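Local coordinates for abietadiene synthase, chloroplastic (Abies grandis, PDB 3S9V), which is a chloroplast enzyme of the terpene synthase family, a large single chain built mostly of alpha-helices, at residues 58-63 against 108-113; 114-119 against 123-128. One frame throughout, in Å; residues are numbered along the deposited sequence.

In the fold
Helix 101-117 takes part in two successive contacts of a mostly helical domain. From the N terminus, the chain leaves 58-63, on helix 56-62, for 44 residues that take in helix 77-85 and the start of helix 101-117, before contact 1 closes the loop at 108-113. Contact 2 follows at once: the chain turns at the end of this helix and folds back as helix 122-136, closing a loop of three residues between 114-119 and 123-128. The loops neither nest nor cross, yet the contacts touch, their centres about 10 Å apart. A probable hydrogen bond of 2.8 Å from W118 NE1 to A63 O joins them, and I112 packs on the backbone of G128.

Contact 1 (58-63 against 108-113); sequences DTAWVA and TLACII
A60 meets A110 and C111 where helices 56-62 and 101-117 lie side by side, and the smallness of the three side chains lets the backbones come close: the CA atoms of A60 and C111 are 5.2 Å apart. The A60 methyl points at the other helix and settles over its main chain, with CB 3.6 Å from A110 O and 3.9 Å from C111 N. The A110 methyl points back, and the two CB atoms of A60 and A110 touch at 3.9 Å. C111 closes the same methyl in from another side. Its CA-CB bond runs past the neighbouring helix, but with SG beside the backbone N and opposite the carbonyl carbon (chi1 -68°) the sulfur lies 3.9 Å from A60 CB. W61 is a looser neighbour: its indole NE1 comes no nearer than 4.5 Å to A110 CB, while the ring makes a cation-pi contact with R64. Polar binding comes from one turn further on, where the T114 hydroxyl is hydrogen-bonded to A60 O and to A110 O and so links the two helices. M158 of helix 151-164 packs on A110, burying the site further. Such small-residue packing, with a methyl laid on the backbone of an adjacent, similarly directed helix, belongs here to the interior of an alpha-helical terpene synthase domain, probably the gamma domain of plant diterpene synthases.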
loop_
_atom_site.group_PDB
_atom_site.type_symbol
_atom_site.label_atom_id
_atom_site.label_comp_id
_atom_site.label_asym_id
_atom_site.label_seq_id
_atom_site.Cartn_x
_atom_site.Cartn_y
_atom_site.Cartn_z
ATOM N N ASP A 58 22.576 -21.797 -7.100
ATOM C CA ASP A 58 23.659 -20.820 -7.152
ATOM C C ASP A 58 24.873 -21.305 -6.384
ATOM O O ASP A 58 26.011 -21.082 -6.795
ATOM C CB ASP A 58 23.193 -19.482 -6.585
ATOM C CG ASP A 58 22.228 -18.766 -7.508
ATOM O OD1 ASP A 58 22.661 -17.846 -8.239
ATOM O OD2 ASP A 58 21.036 -19.134 -7.507
ATOM N N THR A 59 24.630 -21.980 -5.270
ATOM C CA THR A 59 25.727 -22.486 -4.473
ATOM C C THR A 59 26.506 -23.493 -5.297
ATOM O O THR A 59 27.737 -23.524 -5.254
ATOM C CB THR A 59 25.202 -23.131 -3.196
ATOM O OG1 THR A 59 24.453 -22.153 -2.468
ATOM C CG2 THR A 59 26.343 -23.638 -2.337
ATOM N N ALA A 60 25.785 -24.300 -6.067
ATOM C CA ALA A 60 26.420 -25.299 -6.914
ATOM C C ALA A 60 27.347 -24.617 -7.925
ATOM O O ALA A 60 28.418 -25.138 -8.241
ATOM C CB ALA A 60 25.362 -26.117 -7.638
ATOM N N TRP A 61 26.943 -23.453 -8.426
ATOM C CA TRP A 61 27.771 -22.739 -9.394
ATOM C C TRP A 61 29.006 -22.129 -8.747
ATOM O O TRP A 61 30.090 -22.141 -9.331
ATOM C CB TRP A 61 26.960 -21.663 -10.126
ATOM C CG TRP A 61 26.226 -22.222 -11.315
ATOM C CD1 TRP A 61 24.951 -22.714 -11.340
ATOM C CD2 TRP A 61 26.765 -22.428 -12.634
ATOM N NE1 TRP A 61 24.664 -23.217 -12.592
ATOM C CE2 TRP A 61 25.758 -23.055 -13.402
ATOM C CE3 TRP A 61 28.002 -22.147 -13.236
ATOM C CZ2 TRP A 61 25.946 -23.407 -14.743
ATOM C CZ3 TRP A 61 28.194 -22.502 -14.583
ATOM C CH2 TRP A 61 27.169 -23.123 -15.316
ATOM N N VAL A 62 28.853 -21.596 -7.543
ATOM C CA VAL A 62 29.997 -21.033 -6.844
ATOM C C VAL A 62 30.991 -22.170 -6.551
ATOM O O VAL A 62 32.195 -22.002 -6.690
ATOM C CB VAL A 62 29.557 -20.355 -5.525
ATOM C CG1 VAL A 62 30.765 -19.961 -4.710
ATOM C CG2 VAL A 62 28.721 -19.110 -5.842
ATOM N N ALA A 63 30.466 -23.333 -6.179
ATOM C CA ALA A 63 31.276 -24.507 -5.852
ATOM C C ALA A 63 32.110 -25.016 -7.020
ATOM O O ALA A 63 33.043 -25.793 -6.834
ATOM C CB ALA A 63 30.381 -25.618 -5.340
ATOM N N THR A 108 18.919 -29.785 -8.662
ATOM C CA THR A 108 19.491 -31.130 -8.667
ATOM C C THR A 108 20.483 -31.288 -9.811
ATOM O O THR A 108 21.595 -31.773 -9.623
ATOM C CB THR A 108 18.394 -32.224 -8.786
ATOM O OG1 THR A 108 17.417 -32.050 -7.749
ATOM C CG2 THR A 108 19.015 -33.605 -8.638
ATOM N N LEU A 109 20.084 -30.872 -11.006
ATOM C CA LEU A 109 20.974 -30.981 -12.149
ATOM C C LEU A 109 22.260 -30.209 -11.844
ATOM O O LEU A 109 23.358 -30.735 -12.006
ATOM C CB LEU A 109 20.294 -30.416 -13.399
ATOM C CG LEU A 109 21.105 -30.470 -14.692
ATOM C CD1 LEU A 109 21.590 -31.891 -14.935
ATOM C CD2 LEU A 109 20.251 -29.989 -15.848
ATOM N N ALA A 110 22.114 -28.964 -11.389
ATOM C CA ALA A 110 23.267 -28.135 -11.059
ATOM C C ALA A 110 24.189 -28.786 -10.018
ATOM O O ALA A 110 25.407 -28.744 -10.158
ATOM C CB ALA A 110 22.807 -26.783 -10.563
ATOM N N CYS A 111 23.622 -29.382 -8.975
ATOM C CA CYS A 111 24.451 -30.018 -7.950
ATOM C C CYS A 111 25.134 -31.303 -8.432
ATOM O O CYS A 111 26.276 -31.580 -8.074
ATOM C CB CYS A 111 23.618 -30.305 -6.693
ATOM S SG CYS A 111 23.108 -28.810 -5.831
ATOM N N ILE A 112 24.429 -32.081 -9.243
ATOM C CA ILE A 112 24.972 -33.327 -9.775
ATOM C C ILE A 112 26.178 -33.039 -10.659
ATOM O O ILE A 112 27.182 -33.751 -10.619
ATOM C CB ILE A 112 23.903 -34.078 -10.590
ATOM C CG1 ILE A 112 22.909 -34.741 -9.636
ATOM C CG2 ILE A 112 24.551 -35.090 -11.511
ATOM C CD1 ILE A 112 21.717 -35.333 -10.345
ATOM N N ILE A 113 26.082 -31.984 -11.458
ATOM C CA ILE A 113 27.186 -31.625 -12.337
ATOM C C ILE A 113 28.412 -31.201 -11.522
ATOM O O ILE A 113 29.530 -31.616 -11.819
ATOM C CB ILE A 113 26.750 -30.504 -13.309
ATOM C CG1 ILE A 113 25.736 -31.079 -14.305
ATOM C CG2 ILE A 113 27.954 -29.900 -14.022
ATOM C CD1 ILE A 113 25.147 -30.055 -15.259
#

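Contact 2 (114-119 against 123-128)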
loop_
_atom_site.group_PDB
_atom_site.type_symbol
_atom_site.label_atom_id
_atom_site.label_comp_id
_atom_site.label_asym_id
_atom_site.label_seq_id
_atom_site.Cartn_x
_atom_site.Cartn_y
_atom_site.Cartn_z
ATOM N N THR A 114 28.196 -30.406 -10.477
ATOM C CA THR A 114 29.288 -29.926 -9.634
ATOM C C THR A 114 29.963 -31.036 -8.820
ATOM O O THR A 114 31.188 -31.064 -8.701
ATOM C CB THR A 114 28.798 -28.826 -8.669
ATOM O OG1 THR A 114 28.232 -27.751 -9.427
ATOM C CG2 THR A 114 29.953 -28.293 -7.829
ATOM N N LEU A 115 29.177 -31.940 -8.246
ATOM C CA LEU A 115 29.773 -33.029 -7.484
ATOM C C LEU A 115 30.543 -33.955 -8.439
ATOM O O LEU A 115 31.610 -34.477 -8.096
ATOM C CB LEU A 115 28.698 -33.812 -6.726
ATOM C CG LEU A 115 27.928 -33.010 -5.675
ATOM C CD1 LEU A 115 26.954 -33.924 -4.956
ATOM C CD2 LEU A 115 28.898 -32.389 -4.686
ATOM N N THR A 116 30.002 -34.153 -9.638
ATOM C CA THR A 116 30.656 -34.987 -10.628
ATOM C C THR A 116 32.002 -34.358 -11.001
ATOM O O THR A 116 33.010 -35.051 -11.122
ATOM C CB THR A 116 29.791 -35.127 -11.917
ATOM O OG1 THR A 116 28.591 -35.854 -11.622
ATOM C CG2 THR A 116 30.560 -35.870 -12.997
ATOM N N LEU A 117 32.017 -33.041 -11.181
ATOM C CA LEU A 117 33.242 -32.343 -11.553
ATOM C C LEU A 117 34.302 -32.459 -10.461
ATOM O O LEU A 117 35.495 -32.445 -10.745
ATOM C CB LEU A 117 32.951 -30.862 -11.844
ATOM C CG LEU A 117 32.060 -30.523 -13.050
ATOM C CD1 LEU A 117 31.874 -29.012 -13.144
ATOM C CD2 LEU A 117 32.685 -31.047 -14.336
ATOM N N TRP A 118 33.875 -32.572 -9.211
ATOM C CA TRP A 118 34.842 -32.691 -8.129
ATOM C C TRP A 118 35.058 -34.141 -7.706
ATOM O O TRP A 118 35.714 -34.422 -6.697
ATOM C CB TRP A 118 34.409 -31.821 -6.942
ATOM C CG TRP A 118 34.584 -30.363 -7.240
ATOM C CD1 TRP A 118 33.615 -29.404 -7.249
ATOM C CD2 TRP A 118 35.799 -29.710 -7.640
ATOM N NE1 TRP A 118 34.146 -28.197 -7.635
ATOM C CE2 TRP A 118 35.485 -28.357 -7.882
ATOM C CE3 TRP A 118 37.122 -30.142 -7.822
ATOM C CZ2 TRP A 118 36.451 -27.422 -8.297
ATOM C CZ3 TRP A 118 38.087 -29.211 -8.235
ATOM C CH2 TRP A 118 37.742 -27.869 -8.467
ATOM N N ARG A 119 34.501 -35.055 -8.496
ATOM C CA ARG A 119 34.635 -36.486 -8.255
ATOM C C ARG A 119 34.298 -36.818 -6.813
ATOM O O ARG A 119 34.974 -37.624 -6.179
ATOM C CB ARG A 119 36.072 -36.915 -8.567
ATOM C CG ARG A 119 36.608 -36.330 -9.871
ATOM C CD ARG A 119 38.128 -36.357 -9.909
ATOM N NE ARG A 119 38.686 -35.131 -10.479
ATOM C CZ ARG A 119 38.549 -33.920 -9.943
ATOM N NH1 ARG A 119 37.868 -33.759 -8.818
ATOM N NH2 ARG A 119 39.094 -32.865 -10.531
ATOM N N THR A 123 27.296 -41.175 -3.825
ATOM C CA THR A 123 25.946 -41.598 -3.484
ATOM C C THR A 123 24.939 -40.478 -3.735
ATOM O O THR A 123 23.900 -40.714 -4.348
ATOM C CB THR A 123 25.845 -42.086 -2.017
ATOM O OG1 THR A 123 26.100 -41.003 -1.120
ATOM C CG2 THR A 123 26.853 -43.188 -1.765
ATOM N N GLN A 124 25.245 -39.262 -3.284
ATOM C CA GLN A 124 24.328 -38.144 -3.500
ATOM C C GLN A 124 24.059 -37.946 -4.990
ATOM O O GLN A 124 22.926 -37.696 -5.397
ATOM C CB GLN A 124 24.878 -36.844 -2.900
ATOM C CG GLN A 124 24.947 -36.844 -1.387
ATOM C CD GLN A 124 26.322 -37.209 -0.870
ATOM O OE1 GLN A 124 26.991 -38.083 -1.420
ATOM N NE2 GLN A 124 26.747 -36.546 0.201
ATOM N N VAL A 125 25.099 -38.066 -5.805
ATOM C CA VAL A 125 24.921 -37.903 -7.237
ATOM C C VAL A 125 23.945 -38.950 -7.749
ATOM O O VAL A 125 23.062 -38.638 -8.542
ATOM C CB VAL A 125 26.256 -38.024 -7.996
ATOM C CG1 VAL A 125 25.995 -38.159 -9.485
ATOM C CG2 VAL A 125 27.105 -36.793 -7.739
ATOM N N GLN A 126 24.091 -40.190 -7.285
ATOM C CA GLN A 126 23.193 -41.256 -7.723
ATOM C C GLN A 126 21.739 -40.992 -7.304
ATOM O O GLN A 126 20.818 -41.161 -8.111
ATOM C CB GLN A 126 23.660 -42.613 -7.183
ATOM C CG GLN A 126 22.887 -43.804 -7.750
ATOM C CD GLN A 126 22.682 -43.704 -9.262
ATOM O OE1 GLN A 126 23.576 -43.280 -10.000
ATOM N NE2 GLN A 126 21.503 -44.107 -9.726
ATOM N N LYS A 127 21.533 -40.586 -6.050
ATOM C CA LYS A 127 20.182 -40.283 -5.576
ATOM C C LYS A 127 19.602 -39.096 -6.354
ATOM O O LYS A 127 18.397 -39.036 -6.612
ATOM C CB LYS A 127 20.187 -39.942 -4.083
ATOM C CG LYS A 127 20.357 -41.126 -3.166
ATOM C CD LYS A 127 20.393 -40.675 -1.718
ATOM C CE LYS A 127 20.570 -41.858 -0.783
ATOM N NZ LYS A 127 20.576 -41.434 0.645
ATOM N N GLY A 128 20.469 -38.149 -6.710
ATOM C CA GLY A 128 20.031 -36.984 -7.454
ATOM C C GLY A 128 19.593 -37.388 -8.845
ATOM O O GLY A 128 18.571 -36.921 -9.345
#
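L115 and V125 carry most of this contact, pressed together where helix 101-117 and helix 122-136 form a short-looped, roughly antiparallel hairpin. Their side chains slide past each other in opposite directions, and the tightest touch is at the root of the leucine, L115 CB lying 3.5 Å from V125 CG2. The two valine branches have separate tasks. CG1 stands opposite its own backbone N (chi1 167°) and turns to T116, 4.1 Å from T116 OG1; CG2, beside that N, serves L115 and also meets L115 CD1 at 4.0 Å. The leucine and Q124 side chains cross at about a right angle, with L115 CD1 4.1 Å from Q124 CB, while I83 and L84 of helix 77-85 pack on L115 as well. The T116 oxygen that V125 CG1 touches is hydrogen-bonded to I112 O, one turn back in its own helix. Q124 bends at chi2 (97°), and its amide NE2 is hydrogen-bonded to L84 O; its OE1 takes a bond from T123 OG1 that comes from well above the carbonyl plane. After L117 the helix ends in a Schellman motif, with R119, at positive phi, as the C-prime residue. Directly between the two segments the contact is essentially apolar packing, and it probably depends on fit and partial exclusion of water more than on polar bonds: the T116 hydroxyl is held within its own helix, the Q124 amide by L84 and T123.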